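Side-chain contacts in iron transport multicopper oxidase FET3 (Saccharomyces cerevisiae, PDB 1ZPU), which oxidises iron(II) to iron(III) with dioxygen for high-affinity iron uptake in yeast, using four copper ions, and also oxidises copper(I): residues H62-N67 and G118-K123; V38-R43 and Y97-Y102. All blocks are in the same frame, centred on the assembly; numbering follows the deposited sequence.

Both contacts belong to the first plastocyanin-like domain and meet on one sheet, their centres about 6 Å apart. Strand 117-123, which supplies Phe-120 and Ile-122 to contact 1, lies between strands 36-39 and 100-105, whose adjoining turn and loop meet in contact 2. Probable backbone hydrogen bonds join the two, Phe-120 O to Tyr-102 N at 2.7 Å and Ile-122 O to Gly-100 N at 2.8 Å. Contact 1 reaches the copper cluster directly through His-62; in contact 2 the side chain of Asn-98 stays about 10 Å from a bound copper. Both also touch the sugar on Asn-67, through Phe-65 and Tyr-97.

Contact 1 (H62-N67 and G118-K123); sequences HGLFQN and GLFIIK. With CU1 (copper (I) ion), chain B; NAG (2-acetamido-2-deoxy-beta-D-glucopyranose), chain C.
His-62 NE2 is gripped by two hydrogen-bond partners, Asp-437 OD2 and Thr-438 OG1, which fix the imidazole while its ND1 binds a type 3 copper at 1.9 Å. His-105 and His-464 complete the protein ligands of this ion. In this cupredoxin domain the chain then leaves the metal through Gly-63, whose positive phi of 107° would jam a side chain against the carbonyl oxygen of His-62, and drops Leu-64 into the core facing strand 117-123. Leu-64 serves as an apolar fork. Its CD2 sits over one face of the Phe-120 ring in a CH-pi contact, 4.3 Å from the ring centroid and 17° off the ring normal, while the other branch, CD1, touches Ile-122 CD1 at 4.2 Å. The phenyl of Phe-120 comes under the CD2 methyl because its CG stands anti to the backbone N (chi1 -165°), and Ile-122 CG1 lies at the ring's edge, in its plane. Phe-93 of the facing sheet and Tyr-102 of the neighbouring strand pack around the same leucine, so branched and aromatic hydrocarbon suits this buried place.

Further along, the loop turns toward solvent and sugar. Phe-65 lies against the acetamido group of the N-acetylglucosamine, its CD2 3.6 Å from the sugar's O7 and its CG 4.0 Å from C8. An alanine in place of Phe-65 would remove the ring from beside O7 and C8 and would probably leave the acetamido group less confined on that side, with Tyr-97 still beside O7. The sugar itself is joined covalently to the loop, Asn-67 ND2 to C1, at 1.4 Å.

Contact 2 (V38-R43 and Y97-Y102); sequences VNKGDR and YNVGTY. With NAG (2-acetamido-2-deoxy-beta-D-glucopyranose), chain C; NAG (2-acetamido-2-deoxy-beta-D-glucopyranose), chain K.
Lys-40 lays the hydrocarbon part of its side chain across Val-99, the two side chains crossing at about a right angle. From CB the chain sets out pointing away from its own N (chi1 -175°), then bends at chi2 (73°), which brings CD to Val-99 CG2 at 3.4 Å and beside the carbonyl oxygen of Asn-98. CE follows at 3.9 Å from the same methyl, and after a second bend NZ passes 4.2 Å from it. A lysine suits this exposed place, since its methylenes can lie on a valine while the ammonium reaches past.

The turn that carries Lys-40, Asn-39 to Asp-42, is of type II, with Gly-41 taking its positive phi, and Asp-42 OD2 accepts the N-H of Asn-39 from above the carboxylate plane. Asp-42 also binds Glu-1 N and His-3, tying the turn to the N-terminal strand. Within segment 97-102, Tyr-102 OH is held twice: it donates to Val-99 O at 2.8 Å and receives Asn-98 ND2 at 3.2 Å, nearly in the amide plane. Asn-98 OD1 meanwhile accepts Phe-65 N, joining this loop to the copper-side loop.

Tyr-97 turns a ring face to the sugar on Asn-67 and shares a hydrogen bond of 2.8 Å between its OH and the sugar's O6. The contact thus joins the turn just after strand 36-39 to the loop just before strand 100-105, two strands that flank strand 117-123 in one sheet of the cupredoxin beta sandwich.

Contact 1 (H62-N67 and G118-K123)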
ATOM      1  N   HIS A  62       2.781  -1.982   6.595  1.00 69.03           N
ATOM      2  CA  HIS A  62       1.516  -1.859   5.895  1.00 68.91           C
ATOM      3  C   HIS A  62       0.443  -2.718   6.512  1.00 69.13           C
ATOM      4  O   HIS A  62       0.544  -3.949   6.514  1.00 69.25           O
ATOM      5  CB  HIS A  62       1.691  -2.267   4.435  1.00 68.50           C
ATOM      6  CG  HIS A  62       0.477  -2.022   3.601  1.00 68.90           C
ATOM      7  ND1 HIS A  62       0.462  -1.120   2.561  1.00 68.04           N
ATOM      8  CD2 HIS A  62      -0.770  -2.550   3.664  1.00 69.04           C
ATOM      9  CE1 HIS A  62      -0.740  -1.107   2.017  1.00 69.02           C
ATOM     10  NE2 HIS A  62      -1.509  -1.959   2.669  1.00 69.07           N
ATOM     11  N   GLY A  63      -0.604  -2.070   7.009  1.00 69.23           N
ATOM     12  CA  GLY A  63      -1.786  -2.790   7.467  1.00 69.18           C
ATOM     13  C   GLY A  63      -1.901  -2.812   8.971  1.00 69.08           C
ATOM     14  O   GLY A  63      -2.990  -2.975   9.513  1.00 69.54           O
ATOM     15  N   LEU A  64      -0.773  -2.640   9.646  1.00 68.85           N
ATOM     16  CA  LEU A  64      -0.729  -2.625  11.092  1.00 68.67           C
ATOM     17  C   LEU A  64      -1.425  -1.376  11.619  1.00 68.76           C
ATOM     18  O   LEU A  64      -1.240  -0.283  11.092  1.00 68.84           O
ATOM     19  CB  LEU A  64       0.725  -2.704  11.538  1.00 68.43           C
ATOM     20  CG  LEU A  64       1.357  -4.093  11.728  1.00 68.41           C
ATOM     21  CD1 LEU A  64       1.071  -5.106  10.631  1.00 67.42           C
ATOM     22  CD2 LEU A  64       2.848  -3.967  11.955  1.00 68.68           C
ATOM     23  N   PHE A  65      -2.250  -1.542  12.644  1.00 68.91           N
ATOM     24  CA  PHE A  65      -3.127  -0.460  13.097  1.00 69.08           C
ATOM     25  C   PHE A  65      -2.424   0.579  13.958  1.00 69.19           C
ATOM     26  O   PHE A  65      -2.933   1.685  14.140  1.00 69.22           O
ATOM     27  CB  PHE A  65      -4.344  -1.021  13.837  1.00 69.14           C
ATOM     28  CG  PHE A  65      -5.274  -1.834  12.961  1.00 69.85           C
ATOM     29  CD1 PHE A  65      -5.413  -1.548  11.600  1.00 69.90           C
ATOM     30  CD2 PHE A  65      -6.023  -2.871  13.503  1.00 69.74           C
ATOM     31  CE1 PHE A  65      -6.259  -2.295  10.800  1.00 69.87           C
ATOM     32  CE2 PHE A  65      -6.873  -3.613  12.705  1.00 69.75           C
ATOM     33  CZ  PHE A  65      -6.997  -3.323  11.357  1.00 69.69           C
ATOM     34  N   GLN A  66      -1.262   0.210  14.496  1.00 69.37           N
ATOM     35  CA  GLN A  66      -0.440   1.095  15.319  1.00 69.33           C
ATOM     36  C   GLN A  66      -1.259   1.784  16.417  1.00 69.35           C
ATOM     37  O   GLN A  66      -1.035   2.948  16.747  1.00 69.48           O
ATOM     38  CB  GLN A  66       0.317   2.109  14.437  1.00 69.47           C
ATOM     39  CG  GLN A  66       1.239   1.497  13.347  1.00 69.49           C
ATOM     40  CD  GLN A  66       2.404   0.665  13.911  1.00 70.71           C
ATOM     41  OE1 GLN A  66       2.702   0.694  15.116  1.00 71.09           O
ATOM     42  NE2 GLN A  66       3.072  -0.074  13.031  1.00 70.16           N
ATOM     43  N   ASN A  67      -2.206   1.035  16.981  1.00 69.49           N
ATOM     44  CA  ASN A  67      -3.141   1.529  17.992  1.00 69.40           C
ATOM     45  C   ASN A  67      -2.389   2.010  19.217  1.00 69.31           C
ATOM     46  O   ASN A  67      -1.751   1.218  19.896  1.00 69.44           O
ATOM     47  CB  ASN A  67      -4.119   0.412  18.366  1.00 69.30           C
ATOM     48  CG  ASN A  67      -5.426   0.927  18.930  1.00 69.91           C
ATOM     49  OD1 ASN A  67      -5.455   1.893  19.688  1.00 71.27           O
ATOM     50  ND2 ASN A  67      -6.518   0.254  18.580  1.00 70.39           N
ATOM     51  N   GLY A 118       9.599  -6.037   2.227  1.00 69.21           N
ATOM     52  CA  GLY A 118       9.661  -7.370   2.795  1.00 68.96           C
ATOM     53  C   GLY A 118       8.333  -7.723   3.429  1.00 68.96           C
ATOM     54  O   GLY A 118       7.507  -6.846   3.676  1.00 69.03           O
ATOM     55  N   LEU A 119       8.127  -9.008   3.695  1.00 68.89           N
ATOM     56  CA  LEU A 119       6.884  -9.484   4.276  1.00 68.80           C
ATOM     57  C   LEU A 119       6.867  -9.439   5.801  1.00 68.98           C
ATOM     58  O   LEU A 119       7.888  -9.595   6.458  1.00 69.03           O
ATOM     59  CB  LEU A 119       6.591 -10.903   3.792  1.00 68.74           C
ATOM     60  CG  LEU A 119       6.412 -11.137   2.290  1.00 68.39           C
ATOM     61  CD1 LEU A 119       5.901 -12.524   2.056  1.00 68.04           C
ATOM     62  CD2 LEU A 119       5.457 -10.154   1.666  1.00 67.79           C
ATOM     63  N   PHE A 120       5.680  -9.239   6.352  1.00 69.24           N
ATOM     64  CA  PHE A 120       5.474  -9.190   7.789  1.00 69.35           C
ATOM     65  C   PHE A 120       4.294 -10.098   8.106  1.00 69.24           C
ATOM     66  O   PHE A 120       3.145  -9.742   7.820  1.00 69.34           O
ATOM     67  CB  PHE A 120       5.171  -7.753   8.211  1.00 69.60           C
ATOM     68  CG  PHE A 120       5.281  -7.511   9.689  1.00 70.20           C
ATOM     69  CD1 PHE A 120       4.366  -8.078  10.578  1.00 69.77           C
ATOM     70  CD2 PHE A 120       6.291  -6.680  10.191  1.00 70.67           C
ATOM     71  CE1 PHE A 120       4.477  -7.848  11.948  1.00 71.24           C
ATOM     72  CE2 PHE A 120       6.411  -6.441  11.564  1.00 70.35           C
ATOM     73  CZ  PHE A 120       5.505  -7.018  12.445  1.00 70.42           C
ATOM     74  N   ILE A 121       4.577 -11.265   8.679  1.00 68.88           N
ATOM     75  CA  ILE A 121       3.540 -12.249   8.964  1.00 68.97           C
ATOM     76  C   ILE A 121       3.264 -12.351  10.443  1.00 69.02           C
ATOM     77  O   ILE A 121       4.195 -12.532  11.249  1.00 69.39           O
ATOM     78  CB  ILE A 121       3.896 -13.656   8.391  1.00 68.90           C
ATOM     79  CG1 ILE A 121       3.388 -13.782   6.969  1.00 69.08           C
ATOM     80  CG2 ILE A 121       3.250 -14.760   9.184  1.00 68.47           C
ATOM     81  CD1 ILE A 121       4.337 -13.257   5.954  1.00 70.84           C
ATOM     82  N   ILE A 122       1.987 -12.242  10.800  1.00 68.91           N
ATOM     83  CA  ILE A 122       1.561 -12.471  12.180  1.00 69.02           C
ATOM     84  C   ILE A 122       0.685 -13.716  12.248  1.00 69.12           C
ATOM     85  O   ILE A 122      -0.356 -13.781  11.586  1.00 69.21           O
ATOM     86  CB  ILE A 122       0.796 -11.255  12.753  1.00 69.00           C
ATOM     87  CG1 ILE A 122       1.609  -9.974  12.567  1.00 68.72           C
ATOM     88  CG2 ILE A 122       0.471 -11.476  14.222  1.00 68.89           C
ATOM     89  CD1 ILE A 122       0.787  -8.721  12.671  1.00 69.36           C
ATOM     90  N   LYS A 123       1.102 -14.703  13.036  1.00 69.29           N
ATOM     91  CA  LYS A 123       0.296 -15.920  13.189  1.00 69.94           C
ATOM     92  C   LYS A 123      -0.708 -15.799  14.320  1.00 69.99           C
ATOM     93  O   LYS A 123      -0.449 -15.111  15.322  1.00 69.97           O
ATOM     94  CB  LYS A 123       1.150 -17.162  13.453  1.00 70.09           C
ATOM     95  CG  LYS A 123       2.263 -17.412  12.457  1.00 71.80           C
ATOM     96  CD  LYS A 123       3.600 -16.973  13.041  1.00 73.79           C
ATOM     97  CE  LYS A 123       4.049 -17.866  14.208  1.00 74.36           C
ATOM     98  NZ  LYS A 123       5.110 -17.192  15.020  1.00 75.18           N
TER
HETATM   99 CU   CU1 B1003       1.868   0.066   1.919  1.00 89.16          CU
HETATM  100  C1  NAG C2008      -7.684   0.607  19.358  1.00 69.68           C
HETATM  101  C2  NAG C2008      -8.688  -0.203  18.536  1.00 69.54           C
HETATM  102  C3  NAG C2008     -10.087  -0.179  19.145  1.00 69.71           C
HETATM  103  C4  NAG C2008     -10.039  -0.547  20.633  1.00 70.06           C
HETATM  104  C5  NAG C2008      -8.936   0.266  21.338  1.00 69.96           C
HETATM  105  C6  NAG C2008      -8.782  -0.123  22.802  1.00 69.97           C
HETATM  106  C7  NAG C2008      -8.285  -0.559  16.157  1.00 70.00           C
HETATM  107  C8  NAG C2008      -8.206   0.073  14.798  1.00 68.91           C
HETATM  108  N2  NAG C2008      -8.724   0.232  17.150  1.00 69.95           N
HETATM  109  O3  NAG C2008     -10.881  -1.111  18.449  1.00 69.48           O
HETATM  110  O4  NAG C2008     -11.314  -0.401  21.250  1.00 69.56           O
HETATM  111  O5  NAG C2008      -7.686   0.088  20.678  1.00 69.83           O
HETATM  112  O6  NAG C2008      -8.393  -1.476  22.880  1.00 70.75           O
HETATM  113  O7  NAG C2008      -7.953  -1.745  16.306  1.00 69.32           O

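Contact 2 (V38-R43 and Y97-Y102)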
ATOM      1  N   VAL A  38       6.040 -12.957  13.420  1.00 69.03           N
ATOM      2  CA  VAL A  38       5.824 -12.840  14.866  1.00 69.07           C
ATOM      3  C   VAL A  38       4.484 -13.461  15.277  1.00 69.35           C
ATOM      4  O   VAL A  38       3.673 -13.833  14.415  1.00 69.64           O
ATOM      5  CB  VAL A  38       5.919 -11.371  15.361  1.00 68.80           C
ATOM      6  CG1 VAL A  38       7.245 -10.760  14.960  1.00 68.18           C
ATOM      7  CG2 VAL A  38       4.772 -10.538  14.815  1.00 69.20           C
ATOM      8  N   ASN A  39       4.267 -13.575  16.587  1.00 69.28           N
ATOM      9  CA  ASN A  39       3.002 -14.033  17.131  1.00 69.48           C
ATOM     10  C   ASN A  39       2.135 -12.873  17.601  1.00 69.56           C
ATOM     11  O   ASN A  39       2.650 -11.820  17.982  1.00 69.60           O
ATOM     12  CB  ASN A  39       3.253 -14.974  18.301  1.00 69.78           C
ATOM     13  CG  ASN A  39       3.461 -16.406  17.862  1.00 71.15           C
ATOM     14  OD1 ASN A  39       2.527 -17.078  17.417  1.00 72.74           O
ATOM     15  ND2 ASN A  39       4.689 -16.889  17.998  1.00 72.30           N
ATOM     16  N   LYS A  40       0.819 -13.075  17.582  1.00 69.60           N
ATOM     17  CA  LYS A  40      -0.127 -12.097  18.101  1.00 69.63           C
ATOM     18  C   LYS A  40       0.384 -11.543  19.429  1.00 69.47           C
ATOM     19  O   LYS A  40       0.744 -12.296  20.338  1.00 69.44           O
ATOM     20  CB  LYS A  40      -1.502 -12.753  18.284  1.00 70.24           C
ATOM     21  CG  LYS A  40      -2.641 -11.812  18.707  1.00 71.03           C
ATOM     22  CD  LYS A  40      -3.072 -10.897  17.549  1.00 72.39           C
ATOM     23  CE  LYS A  40      -4.445 -10.241  17.790  1.00 72.82           C
ATOM     24  NZ  LYS A  40      -5.541 -11.191  18.196  1.00 73.72           N
ATOM     25  N   GLY A  41       0.436 -10.219  19.526  1.00 69.35           N
ATOM     26  CA  GLY A  41       0.826  -9.558  20.763  1.00 69.20           C
ATOM     27  C   GLY A  41       2.318  -9.475  21.045  1.00 69.20           C
ATOM     28  O   GLY A  41       2.709  -9.032  22.119  1.00 69.23           O
ATOM     29  N   ASP A  42       3.157  -9.895  20.100  1.00 69.20           N
ATOM     30  CA  ASP A  42       4.607  -9.721  20.240  1.00 69.09           C
ATOM     31  C   ASP A  42       5.044  -8.263  20.060  1.00 68.97           C
ATOM     32  O   ASP A  42       4.319  -7.447  19.479  1.00 69.00           O
ATOM     33  CB  ASP A  42       5.372 -10.634  19.274  1.00 69.12           C
ATOM     34  CG  ASP A  42       5.468 -12.071  19.768  1.00 69.61           C
ATOM     35  OD1 ASP A  42       5.012 -12.355  20.897  1.00 70.22           O
ATOM     36  OD2 ASP A  42       6.014 -12.923  19.030  1.00 69.95           O
ATOM     37  N   ARG A  43       6.221  -7.944  20.585  1.00 68.82           N
ATOM     38  CA  ARG A  43       6.822  -6.633  20.397  1.00 68.73           C
ATOM     39  C   ARG A  43       7.876  -6.712  19.296  1.00 68.70           C
ATOM     40  O   ARG A  43       8.693  -7.622  19.273  1.00 68.62           O
ATOM     41  CB  ARG A  43       7.439  -6.121  21.703  1.00 68.49           C
ATOM     42  CG  ARG A  43       8.045  -4.729  21.590  1.00 68.44           C
ATOM     43  CD  ARG A  43       8.470  -4.154  22.936  1.00 68.45           C
ATOM     44  NE  ARG A  43       7.338  -3.898  23.827  1.00 68.06           N
ATOM     45  CZ  ARG A  43       6.525  -2.848  23.743  1.00 67.74           C
ATOM     46  NH1 ARG A  43       6.704  -1.933  22.802  1.00 67.78           N
ATOM     47  NH2 ARG A  43       5.530  -2.714  24.610  1.00 67.57           N
ATOM     48  N   TYR A  97      -3.546  -5.976  17.588  1.00 69.81           N
ATOM     49  CA  TYR A  97      -4.809  -5.804  16.876  1.00 69.65           C
ATOM     50  C   TYR A  97      -4.787  -6.336  15.451  1.00 69.56           C
ATOM     51  O   TYR A  97      -5.784  -6.227  14.732  1.00 69.63           O
ATOM     52  CB  TYR A  97      -5.226  -4.333  16.910  1.00 69.67           C
ATOM     53  CG  TYR A  97      -5.380  -3.780  18.313  1.00 69.82           C
ATOM     54  CD1 TYR A  97      -4.326  -3.112  18.936  1.00 70.07           C
ATOM     55  CD2 TYR A  97      -6.583  -3.929  19.022  1.00 70.14           C
ATOM     56  CE1 TYR A  97      -4.463  -2.598  20.236  1.00 70.57           C
ATOM     57  CE2 TYR A  97      -6.732  -3.414  20.321  1.00 70.04           C
ATOM     58  CZ  TYR A  97      -5.667  -2.752  20.917  1.00 70.06           C
ATOM     59  OH  TYR A  97      -5.795  -2.244  22.182  1.00 69.77           O
ATOM     60  N   ASN A  98      -3.659  -6.920  15.052  1.00 69.43           N
ATOM     61  CA  ASN A  98      -3.524  -7.496  13.709  1.00 69.35           C
ATOM     62  C   ASN A  98      -3.119  -8.964  13.689  1.00 69.41           C
ATOM     63  O   ASN A  98      -2.315  -9.416  14.501  1.00 69.47           O
ATOM     64  CB  ASN A  98      -2.556  -6.678  12.857  1.00 69.08           C
ATOM     65  CG  ASN A  98      -3.064  -5.294  12.595  1.00 68.64           C
ATOM     66  OD1 ASN A  98      -2.756  -4.359  13.334  1.00 68.53           O
ATOM     67  ND2 ASN A  98      -3.883  -5.158  11.570  1.00 67.32           N
ATOM     68  N   VAL A  99      -3.688  -9.693  12.741  1.00 69.39           N
ATOM     69  CA  VAL A  99      -3.323 -11.069  12.484  1.00 69.25           C
ATOM     70  C   VAL A  99      -3.239 -11.262  10.974  1.00 69.24           C
ATOM     71  O   VAL A  99      -3.984 -10.631  10.222  1.00 69.40           O
ATOM     72  CB  VAL A  99      -4.348 -12.026  13.123  1.00 69.22           C
ATOM     73  CG1 VAL A  99      -4.470 -13.341  12.347  1.00 69.97           C
ATOM     74  CG2 VAL A  99      -3.948 -12.312  14.529  1.00 69.19           C
ATOM     75  N   GLY A 100      -2.320 -12.108  10.523  1.00 69.13           N
ATOM     76  CA  GLY A 100      -2.313 -12.514   9.130  1.00 69.16           C
ATOM     77  C   GLY A 100      -1.160 -11.980   8.322  1.00 69.27           C
ATOM     78  O   GLY A 100      -0.038 -11.859   8.825  1.00 69.45           O
ATOM     79  N   THR A 101      -1.441 -11.663   7.061  1.00 69.17           N
ATOM     80  CA  THR A 101      -0.387 -11.336   6.105  1.00 69.13           C
ATOM     81  C   THR A 101      -0.220  -9.838   5.896  1.00 69.10           C
ATOM     82  O   THR A 101      -1.149  -9.154   5.461  1.00 68.98           O
ATOM     83  CB  THR A 101      -0.616 -12.062   4.758  1.00 69.19           C
ATOM     84  OG1 THR A 101      -0.949 -13.440   5.019  1.00 69.49           O
ATOM     85  CG2 THR A 101       0.644 -11.983   3.884  1.00 67.90           C
ATOM     86  N   TYR A 102       0.968  -9.332   6.229  1.00 68.99           N
ATOM     87  CA  TYR A 102       1.276  -7.919   6.013  1.00 68.83           C
ATOM     88  C   TYR A 102       2.631  -7.783   5.348  1.00 68.68           C
ATOM     89  O   TYR A 102       3.289  -8.773   5.061  1.00 68.73           O
ATOM     90  CB  TYR A 102       1.220  -7.135   7.338  1.00 68.71           C
ATOM     91  CG  TYR A 102      -0.099  -7.298   8.040  1.00 68.15           C
ATOM     92  CD1 TYR A 102      -0.369  -8.438   8.788  1.00 67.54           C
ATOM     93  CD2 TYR A 102      -1.085  -6.340   7.924  1.00 67.92           C
ATOM     94  CE1 TYR A 102      -1.568  -8.614   9.402  1.00 67.79           C
ATOM     95  CE2 TYR A 102      -2.301  -6.502   8.542  1.00 68.29           C
ATOM     96  CZ  TYR A 102      -2.538  -7.647   9.275  1.00 68.71           C
ATOM     97  OH  TYR A 102      -3.748  -7.826   9.895  1.00 69.46           O
TER
HETATM   98  C1  NAG C2008      -7.684   0.607  19.358  1.00 69.68           C
HETATM   99  C2  NAG C2008      -8.688  -0.203  18.536  1.00 69.54           C
HETATM  100  C3  NAG C2008     -10.087  -0.179  19.145  1.00 69.71           C
HETATM  101  C4  NAG C2008     -10.039  -0.547  20.633  1.00 70.06           C
HETATM  102  C5  NAG C2008      -8.936   0.266  21.338  1.00 69.96           C
HETATM  103  C6  NAG C2008      -8.782  -0.123  22.802  1.00 69.97           C
HETATM  104  C7  NAG C2008      -8.285  -0.559  16.157  1.00 70.00           C
HETATM  105  C8  NAG C2008      -8.206   0.073  14.798  1.00 68.91           C
HETATM  106  N2  NAG C2008      -8.724   0.232  17.150  1.00 69.95           N
HETATM  107  O3  NAG C2008     -10.881  -1.111  18.449  1.00 69.48           O
HETATM  108  O4  NAG C2008     -11.314  -0.401  21.250  1.00 69.56           O
HETATM  109  O5  NAG C2008      -7.686   0.088  20.678  1.00 69.83           O
HETATM  110  O6  NAG C2008      -8.393  -1.476  22.880  1.00 70.75           O
HETATM  111  O7  NAG C2008      -7.953  -1.745  16.306  1.00 69.32           O
HETATM  112  C1  NAG K   1      10.255  -0.052  23.404  1.00 68.79           C
HETATM  113  C2  NAG K   1      11.159   0.679  24.402  1.00 68.67           C
HETATM  114  C3  NAG K   1      10.878   0.154  25.803  1.00 70.09           C
HETATM  115  C4  NAG K   1       9.400   0.345  26.118  1.00 70.85           C
HETATM  116  C5  NAG K   1       8.465  -0.063  24.974  1.00 70.41           C
HETATM  117  C6  NAG K   1       7.072   0.529  25.192  1.00 70.57           C
HETATM  118  C7  NAG K   1      13.503  -0.210  24.082  1.00 66.05           C
HETATM  119  C8  NAG K   1      13.919  -0.834  25.394  1.00 67.15           C
HETATM  120  N2  NAG K   1      12.587   0.754  24.084  1.00 66.63           N
HETATM  121  O3  NAG K   1      11.633   0.890  26.748  1.00 71.15           O
HETATM  122  O4  NAG K   1       9.095  -0.382  27.288  1.00 72.52           O
HETATM  123  O5  NAG K   1       8.936   0.363  23.701  1.00 69.54           O
HETATM  124  O6  NAG K   1       7.173   1.829  25.739  1.00 70.35           O
HETATM  125  O7  NAG K   1      14.037  -0.564  23.037  1.00 64.95           O